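Local coordinates for tubulin-binding cofactor A (Leishmania major, PDB 4CQI), which probably acts early in tubulin folding, capturing and stabilising beta-tubulin in a quasi-native state on the way to microtubule assembly, at residues A45-L56 with Q70-V81. Residues are numbered along the deposited sequence; the frame is centred on the assembly and turned at random.
Sequences AKREVERELQRL and QTKVVDEAQMMV. With SO4 (sulfate ion), chain B.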
ATOM      1  N   ALA A  45       6.861   4.048  -1.024  1.00 14.11           N
ATOM      2  CA  ALA A  45       7.830   3.478  -0.073  1.00 14.13           C
ATOM      3  C   ALA A  45       9.017   2.771  -0.756  1.00 13.84           C
ATOM      4  O   ALA A  45      10.188   2.947  -0.365  1.00 12.65           O
ATOM      5  CB  ALA A  45       7.133   2.529   0.922  1.00 14.23           C
ATOM      6  N   LYS A  46       8.721   2.001  -1.797  1.00 13.30           N
ATOM      7  CA  LYS A  46       9.746   1.372  -2.616  1.00 13.79           C
ATOM      8  C   LYS A  46      10.651   2.388  -3.357  1.00 13.84           C
ATOM      9  O   LYS A  46      11.873   2.202  -3.369  1.00 14.34           O
ATOM     10  CB  LYS A  46       9.119   0.406  -3.643  1.00 14.72           C
ATOM     11  CG  LYS A  46       8.525  -0.827  -2.972  1.00 16.77           C
ATOM     12  CD  LYS A  46       7.846  -1.816  -3.900  1.00 20.78           C
ATOM     13  CE  LYS A  46       8.831  -2.589  -4.751  1.00 24.17           C
ATOM     14  NZ  LYS A  46       8.076  -3.613  -5.561  1.00 28.12           N
ATOM     15  N   ARG A  47      10.067   3.426  -3.945  1.00 13.62           N
ATOM     16  CA  ARG A  47      10.839   4.497  -4.594  1.00 14.17           C
ATOM     17  C   ARG A  47      11.747   5.162  -3.571  1.00 15.61           C
ATOM     18  O   ARG A  47      12.940   5.461  -3.849  1.00 13.10           O
ATOM     19  CB  ARG A  47       9.887   5.535  -5.239  1.00 15.30           C
ATOM     20  CG  ARG A  47       9.199   4.959  -6.469  1.00 16.89           C
ATOM     21  CD  ARG A  47       8.207   5.902  -7.113  1.00 19.19           C
ATOM     22  NE  ARG A  47       8.870   7.150  -7.494  1.00 20.54           N
ATOM     23  CZ  ARG A  47       8.263   8.328  -7.620  1.00 23.35           C
ATOM     24  NH1 ARG A  47       6.950   8.432  -7.507  1.00 21.99           N
ATOM     25  NH2 ARG A  47       8.990   9.410  -7.900  1.00 26.07           N
ATOM     26  N   GLU A  48      11.200   5.362  -2.359  1.00 14.30           N
ATOM     27  CA  GLU A  48      11.970   6.036  -1.291  1.00 14.89           C
ATOM     28  C   GLU A  48      13.127   5.203  -0.766  1.00 15.56           C
ATOM     29  O   GLU A  48      14.176   5.778  -0.459  1.00 14.83           O
ATOM     30  CB  GLU A  48      11.004   6.528  -0.177  1.00 15.41           C
ATOM     31  CG  GLU A  48      11.668   7.378   0.899  1.00 16.63           C
ATOM     32  CD  GLU A  48      12.306   8.647   0.367  1.00 16.95           C
ATOM     33  OE1 GLU A  48      12.016   9.135  -0.770  1.00 16.80           O
ATOM     34  OE2 GLU A  48      13.125   9.173   1.143  1.00 18.26           O
ATOM     35  N   VAL A  49      13.012   3.863  -0.680  1.00 14.97           N
ATOM     36  CA  VAL A  49      14.154   3.025  -0.381  1.00 16.63           C
ATOM     37  C   VAL A  49      15.322   3.364  -1.293  1.00 17.95           C
ATOM     38  O   VAL A  49      16.451   3.606  -0.817  1.00 17.75           O
ATOM     39  CB  VAL A  49      13.833   1.509  -0.512  1.00 17.54           C
ATOM     40  CG1 VAL A  49      15.130   0.679  -0.577  1.00 20.15           C
ATOM     41  CG2 VAL A  49      12.959   1.068   0.649  1.00 16.50           C
ATOM     42  N   GLU A  50      15.064   3.396  -2.592  1.00 19.15           N
ATOM     43  CA  GLU A  50      16.138   3.662  -3.539  1.00 21.48           C
ATOM     44  C   GLU A  50      16.764   5.015  -3.276  1.00 21.14           C
ATOM     45  O   GLU A  50      17.990   5.130  -3.249  1.00 21.58           O
ATOM     46  CB  GLU A  50      15.646   3.533  -4.991  1.00 25.52           C
ATOM     47  CG  GLU A  50      15.098   2.147  -5.331  1.00 28.68           C
ATOM     48  CD  GLU A  50      16.062   1.014  -5.017  1.00 32.70           C
ATOM     49  OE1 GLU A  50      17.239   1.117  -5.438  1.00 35.10           O
ATOM     50  OE2 GLU A  50      15.647   0.021  -4.353  1.00 33.17           O
ATOM     51  N   ARG A  51      15.936   6.022  -3.030  1.00 22.08           N
ATOM     52  CA  ARG A  51      16.419   7.355  -2.656  1.00 23.69           C
ATOM     53  C   ARG A  51      17.206   7.391  -1.358  1.00 26.14           C
ATOM     54  O   ARG A  51      18.209   8.138  -1.263  1.00 24.53           O
ATOM     55  CB  ARG A  51      15.264   8.325  -2.517  1.00 23.45           C
ATOM     56  CG  ARG A  51      14.539   8.497  -3.847  1.00 25.46           C
ATOM     57  CD  ARG A  51      13.664   9.697  -3.796  1.00 28.30           C
ATOM     58  NE  ARG A  51      13.247  10.099  -5.132  1.00 33.18           N
ATOM     59  CZ  ARG A  51      12.931  11.341  -5.480  1.00 33.92           C
ATOM     60  NH1 ARG A  51      13.017  12.320  -4.584  1.00 35.71           N
ATOM     61  NH2 ARG A  51      12.529  11.595  -6.728  1.00 33.14           N
ATOM     62  N   GLU A  52      16.773   6.623  -0.364  1.00 22.16           N
ATOM     63  CA  GLU A  52      17.471   6.619   0.936  1.00 23.29           C
ATOM     64  C   GLU A  52      18.842   6.023   0.803  1.00 24.53           C
ATOM     65  O   GLU A  52      19.786   6.465   1.478  1.00 25.25           O
ATOM     66  CB  GLU A  52      16.719   5.869   2.019  1.00 22.59           C
ATOM     67  CG  GLU A  52      15.321   6.402   2.396  1.00 22.57           C
ATOM     68  CD  GLU A  52      15.262   7.661   3.271  1.00 22.49           C
ATOM     69  OE1 GLU A  52      16.214   8.486   3.297  1.00 19.42           O
ATOM     70  OE2 GLU A  52      14.201   7.828   3.912  1.00 21.72           O
ATOM     71  N   LEU A  53      18.964   5.020  -0.060  1.00 23.57           N
ATOM     72  CA  LEU A  53      20.238   4.402  -0.361  1.00 26.86           C
ATOM     73  C   LEU A  53      21.178   5.383  -1.105  1.00 30.74           C
ATOM     74  O   LEU A  53      22.399   5.363  -0.909  1.00 32.66           O
ATOM     75  CB  LEU A  53      20.041   3.131  -1.178  1.00 25.68           C
ATOM     76  CG  LEU A  53      19.472   1.893  -0.457  1.00 26.29           C
ATOM     77  CD1 LEU A  53      18.922   0.834  -1.418  1.00 26.64           C
ATOM     78  CD2 LEU A  53      20.526   1.265   0.440  1.00 26.36           C
ATOM     79  N   GLN A  54      20.610   6.203  -1.974  1.00 31.26           N
ATOM     80  CA  GLN A  54      21.357   7.281  -2.632  1.00 35.33           C
ATOM     81  C   GLN A  54      21.714   8.400  -1.646  1.00 36.16           C
ATOM     82  O   GLN A  54      22.819   8.937  -1.665  1.00 40.86           O
ATOM     83  CB  GLN A  54      20.512   7.888  -3.784  1.00 37.83           C
ATOM     84  CG  GLN A  54      20.217   6.976  -4.977  1.00 39.96           C
ATOM     85  CD  GLN A  54      18.968   7.403  -5.798  1.00 41.87           C
ATOM     86  OE1 GLN A  54      18.428   8.517  -5.650  1.00 43.19           O
ATOM     87  NE2 GLN A  54      18.504   6.499  -6.666  1.00 45.26           N
ATOM     88  N   ARG A  55      20.751   8.766  -0.808  1.00 37.35           N
ATOM     89  CA  ARG A  55      20.895   9.834   0.168  1.00 36.32           C
ATOM     90  C   ARG A  55      21.987   9.457   1.155  1.00 37.22           C
ATOM     91  O   ARG A  55      22.755  10.325   1.588  1.00 37.04           O
ATOM     92  CB  ARG A  55      19.548  10.107   0.861  1.00 35.28           C
ATOM     93  CG  ARG A  55      19.594  11.118   2.004  1.00 37.44           C
ATOM     94  CD  ARG A  55      18.187  11.548   2.406  1.00 37.45           C
ATOM     95  NE  ARG A  55      17.413  12.058   1.260  1.00 38.14           N
ATOM     96  CZ  ARG A  55      16.230  11.603   0.825  1.00 37.79           C
ATOM     97  NH1 ARG A  55      15.581  10.628   1.459  1.00 32.36           N
ATOM     98  NH2 ARG A  55      15.670  12.152  -0.257  1.00 31.87           N
ATOM     99  N   LEU A  56      22.101   8.158   1.448  1.00 42.38           N
ATOM    100  CA  LEU A  56      23.234   7.589   2.221  1.00 44.39           C
ATOM    101  C   LEU A  56      24.589   7.869   1.556  1.00 47.62           C
ATOM    102  O   LEU A  56      25.486   8.425   2.195  1.00 47.02           O
ATOM    103  CB  LEU A  56      23.060   6.067   2.417  1.00 41.93           C
ATOM    104  CG  LEU A  56      24.080   5.283   3.265  1.00 40.18           C
ATOM    105  CD1 LEU A  56      24.208   5.896   4.655  1.00 35.90           C
ATOM    106  CD2 LEU A  56      23.699   3.805   3.364  1.00 37.43           C
ATOM    107  N   GLN A  70      21.765   8.085   8.764  1.00 33.86           N
ATOM    108  CA  GLN A  70      21.150   7.650   7.494  1.00 31.70           C
ATOM    109  C   GLN A  70      21.189   6.139   7.312  1.00 31.00           C
ATOM    110  O   GLN A  70      20.329   5.577   6.617  1.00 26.17           O
ATOM    111  CB  GLN A  70      21.785   8.364   6.297  1.00 33.60           C
ATOM    112  CG  GLN A  70      21.096   8.131   4.946  1.00 30.76           C
ATOM    113  CD  GLN A  70      19.627   8.552   4.896  1.00 28.37           C
ATOM    114  OE1 GLN A  70      19.137   9.365   5.709  1.00 24.01           O
ATOM    115  NE2 GLN A  70      18.910   8.006   3.907  1.00 25.47           N
ATOM    116  N   THR A  71      22.182   5.476   7.909  1.00 26.23           N
ATOM    117  CA  THR A  71      22.213   4.020   7.935  1.00 26.23           C
ATOM    118  C   THR A  71      20.940   3.473   8.612  1.00 23.77           C
ATOM    119  O   THR A  71      20.302   2.526   8.100  1.00 23.85           O
ATOM    120  CB  THR A  71      23.483   3.481   8.633  1.00 27.78           C
ATOM    121  OG1 THR A  71      24.604   3.790   7.818  1.00 30.26           O
ATOM    122  CG2 THR A  71      23.419   1.955   8.785  1.00 31.43           C
ATOM    123  N   LYS A  72      20.595   4.065   9.742  1.00 21.63           N
ATOM    124  CA  LYS A  72      19.396   3.699  10.500  1.00 25.02           C
ATOM    125  C   LYS A  72      18.095   4.012   9.724  1.00 22.90           C
ATOM    126  O   LYS A  72      17.152   3.214   9.728  1.00 19.94           O
ATOM    127  CB  LYS A  72      19.400   4.405  11.869  1.00 29.64           C
ATOM    128  CG  LYS A  72      20.407   3.777  12.857  1.00 33.95           C
ATOM    129  CD  LYS A  72      20.919   4.741  13.930  1.00 39.35           C
ATOM    130  CE  LYS A  72      22.106   4.140  14.697  1.00 41.58           C
ATOM    131  NZ  LYS A  72      22.913   5.154  15.447  1.00 46.01           N
ATOM    132  N   VAL A  73      18.062   5.152   9.023  1.00 19.65           N
ATOM    133  CA  VAL A  73      16.894   5.510   8.191  1.00 18.47           C
ATOM    134  C   VAL A  73      16.725   4.540   7.003  1.00 18.33           C
ATOM    135  O   VAL A  73      15.590   4.177   6.687  1.00 16.99           O
ATOM    136  CB  VAL A  73      17.010   6.952   7.698  1.00 20.35           C
ATOM    137  CG1 VAL A  73      15.967   7.307   6.643  1.00 19.10           C
ATOM    138  CG2 VAL A  73      16.962   7.927   8.868  1.00 21.36           C
ATOM    139  N   VAL A  74      17.834   4.136   6.375  1.00 17.20           N
ATOM    140  CA  VAL A  74      17.810   3.170   5.265  1.00 18.35           C
ATOM    141  C   VAL A  74      17.257   1.833   5.753  1.00 17.67           C
ATOM    142  O   VAL A  74      16.394   1.212   5.090  1.00 18.43           O
ATOM    143  CB  VAL A  74      19.207   2.984   4.627  1.00 17.18           C
ATOM    144  CG1 VAL A  74      19.243   1.776   3.709  1.00 18.48           C
ATOM    145  CG2 VAL A  74      19.617   4.266   3.878  1.00 17.87           C
ATOM    146  N   ASP A  75      17.709   1.402   6.930  1.00 16.35           N
ATOM    147  CA  ASP A  75      17.246   0.131   7.471  1.00 17.22           C
ATOM    148  C   ASP A  75      15.741   0.188   7.738  1.00 16.65           C
ATOM    149  O   ASP A  75      14.974  -0.742   7.408  1.00 14.15           O
ATOM    150  CB  ASP A  75      18.040  -0.238   8.724  1.00 18.52           C
ATOM    151  CG  ASP A  75      17.774  -1.681   9.177  1.00 21.69           C
ATOM    152  OD1 ASP A  75      17.763  -2.612   8.325  1.00 18.65           O
ATOM    153  OD2 ASP A  75      17.501  -1.889  10.372  1.00 22.60           O
ATOM    154  N   GLU A  76      15.300   1.294   8.328  1.00 15.71           N
ATOM    155  CA  GLU A  76      13.867   1.509   8.516  1.00 16.87           C
ATOM    156  C   GLU A  76      13.067   1.620   7.226  1.00 17.22           C
ATOM    157  O   GLU A  76      11.953   1.127   7.186  1.00 19.73           O
ATOM    158  CB  GLU A  76      13.635   2.716   9.450  1.00 17.49           C
ATOM    159  CG  GLU A  76      14.240   2.540  10.872  1.00 17.93           C
ATOM    160  CD  GLU A  76      13.674   1.370  11.651  1.00 19.35           C
ATOM    161  OE1 GLU A  76      12.502   1.014  11.435  1.00 19.74           O
ATOM    162  OE2 GLU A  76      14.395   0.785  12.496  1.00 20.01           O
ATOM    163  N   ALA A  77      13.604   2.285   6.194  1.00 16.49           N
ATOM    164  CA  ALA A  77      12.971   2.346   4.894  1.00 16.37           C
ATOM    165  C   ALA A  77      12.728   0.938   4.312  1.00 16.68           C
ATOM    166  O   ALA A  77      11.637   0.635   3.765  1.00 14.17           O
ATOM    167  CB  ALA A  77      13.783   3.172   3.949  1.00 17.16           C
ATOM    168  N   GLN A  78      13.703   0.060   4.509  1.00 15.89           N
ATOM    169  CA  GLN A  78      13.600  -1.284   3.988  1.00 16.46           C
ATOM    170  C   GLN A  78      12.568  -2.045   4.741  1.00 16.89           C
ATOM    171  O   GLN A  78      11.870  -2.844   4.161  1.00 16.56           O
ATOM    172  CB  GLN A  78      14.957  -1.950   4.007  1.00 18.53           C
ATOM    173  CG  GLN A  78      15.840  -1.286   2.955  1.00 20.30           C
ATOM    174  CD  GLN A  78      17.197  -1.883   2.834  1.00 23.65           C
ATOM    175  OE1 GLN A  78      17.556  -2.462   1.781  1.00 27.86           O
ATOM    176  NE2 GLN A  78      17.931  -1.846   3.928  1.00 20.90           N
ATOM    177  N   MET A  79      12.443  -1.810   6.039  1.00 14.83           N
ATOM    178  CA  MET A  79      11.419  -2.524   6.815  1.00 16.22           C
ATOM    179  C   MET A  79      10.013  -1.971   6.591  1.00 15.95           C
ATOM    180  O   MET A  79       8.994  -2.655   6.840  1.00 14.36           O
ATOM    181  CB  MET A  79      11.736  -2.374   8.292  1.00 17.41           C
ATOM    182  CG  MET A  79      13.090  -2.898   8.535  1.00 21.03           C
ATOM    183  SD  MET A  79      12.740  -4.584   8.715  1.00 24.13           S
ATOM    184  CE  MET A  79      12.999  -4.371  10.470  1.00 18.41           C
ATOM    185  N   MET A  80       9.948  -0.730   6.129  1.00 15.30           N
ATOM    186  CA  MET A  80       8.649  -0.163   5.766  1.00 15.53           C
ATOM    187  C   MET A  80       8.049  -0.792   4.491  1.00 14.03           C
ATOM    188  O   MET A  80       6.836  -0.684   4.272  1.00 13.99           O
ATOM    189  CB  MET A  80       8.712   1.369   5.678  1.00 17.50           C
ATOM    190  CG  MET A  80       8.644   2.005   7.079  1.00 18.77           C
ATOM    191  SD  MET A  80       7.072   1.789   7.969  1.00 25.42           S
ATOM    192  CE  MET A  80       6.113   2.061   6.513  1.00 22.03           C
ATOM    193  N   VAL A  81       8.864  -1.462   3.678  1.00 13.37           N
ATOM    194  CA  VAL A  81       8.335  -2.221   2.554  1.00 13.74           C
ATOM    195  C   VAL A  81       7.435  -3.393   3.024  1.00 13.36           C
ATOM    196  O   VAL A  81       6.245  -3.416   2.691  1.00 13.16           O
ATOM    197  CB  VAL A  81       9.440  -2.610   1.537  1.00 13.92           C
ATOM    198  CG1 VAL A  81       8.885  -3.494   0.456  1.00 14.49           C
ATOM    199  CG2 VAL A  81      10.031  -1.345   0.933  1.00 14.64           C
TER
HETATM  200  S   SO4 B1126      12.633   8.447  -8.515  1.00 31.91           S
HETATM  201  O1  SO4 B1126      13.727   8.575  -7.517  1.00 33.81           O
HETATM  202  O2  SO4 B1126      13.129   8.132  -9.875  1.00 37.40           O
HETATM  203  O3  SO4 B1126      11.920   9.752  -8.546  1.00 29.34           O
HETATM  204  O4  SO4 B1126      11.710   7.354  -8.141  1.00 34.35           O
HETATM  205  O   HOH W   1      10.651   3.316   2.320  1.00 22.09           O
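Gln70 and Glu52 make the polar grip between two antiparallel helices whose local axes come within 9.0 Å at 161°. The side chains cross at about a right angle, and the Gln70 amide spends both N-H groups on one residue: NE2 donates to Glu52 OE1 (2.8 Å, nearly straight) and to Glu52 O (3.0 Å). That carbonyl also receives the helical bond from Leu56 N, so the glutamine adds a second donor to it. Gln70 chi1 (-172°) turns CG away from its backbone N and against Leu56 CA, and the bend at chi2 then brings the amide to Glu52.

Arg55 NH1 completes a salt-bridge network, reaching Glu52 OE1 from the carboxylate face opposite Gln70 NE2 and meeting Glu48 OE2 on its syn side, both at 2.9 Å. Above the amide, the aliphatic part of Arg55 crosses Gln70, guanidinium and amide planes almost perpendicular.

Apolar contacts flank this network. Glu52 is a knob among Gln70, Val73, Val74 and Ala77, its methylene CG on Ala77 CB. Val74 fits between two leucines, CG1 on Leu53 CD2 (3.5 Å) and CG2 on Leu56 CD2, while Val49 CG2 rests on Ala77 CB (4.0 Å) and Val81 CG2 (3.8 Å).

One water bridges the backbones, donating to Ala45 O and Ala77 O. Away from the interface, Arg47 and Arg51 hold a sulfate, probably from crystallisation, through NE and NH2.

Helices 23-62 and 67-100 thus pack as an antiparallel hairpin, consistent with the coiled coil predicted for the first; with Arg55 and Gln70 donating to OE1, the Glu52 carboxylate would probably favour its ionised form.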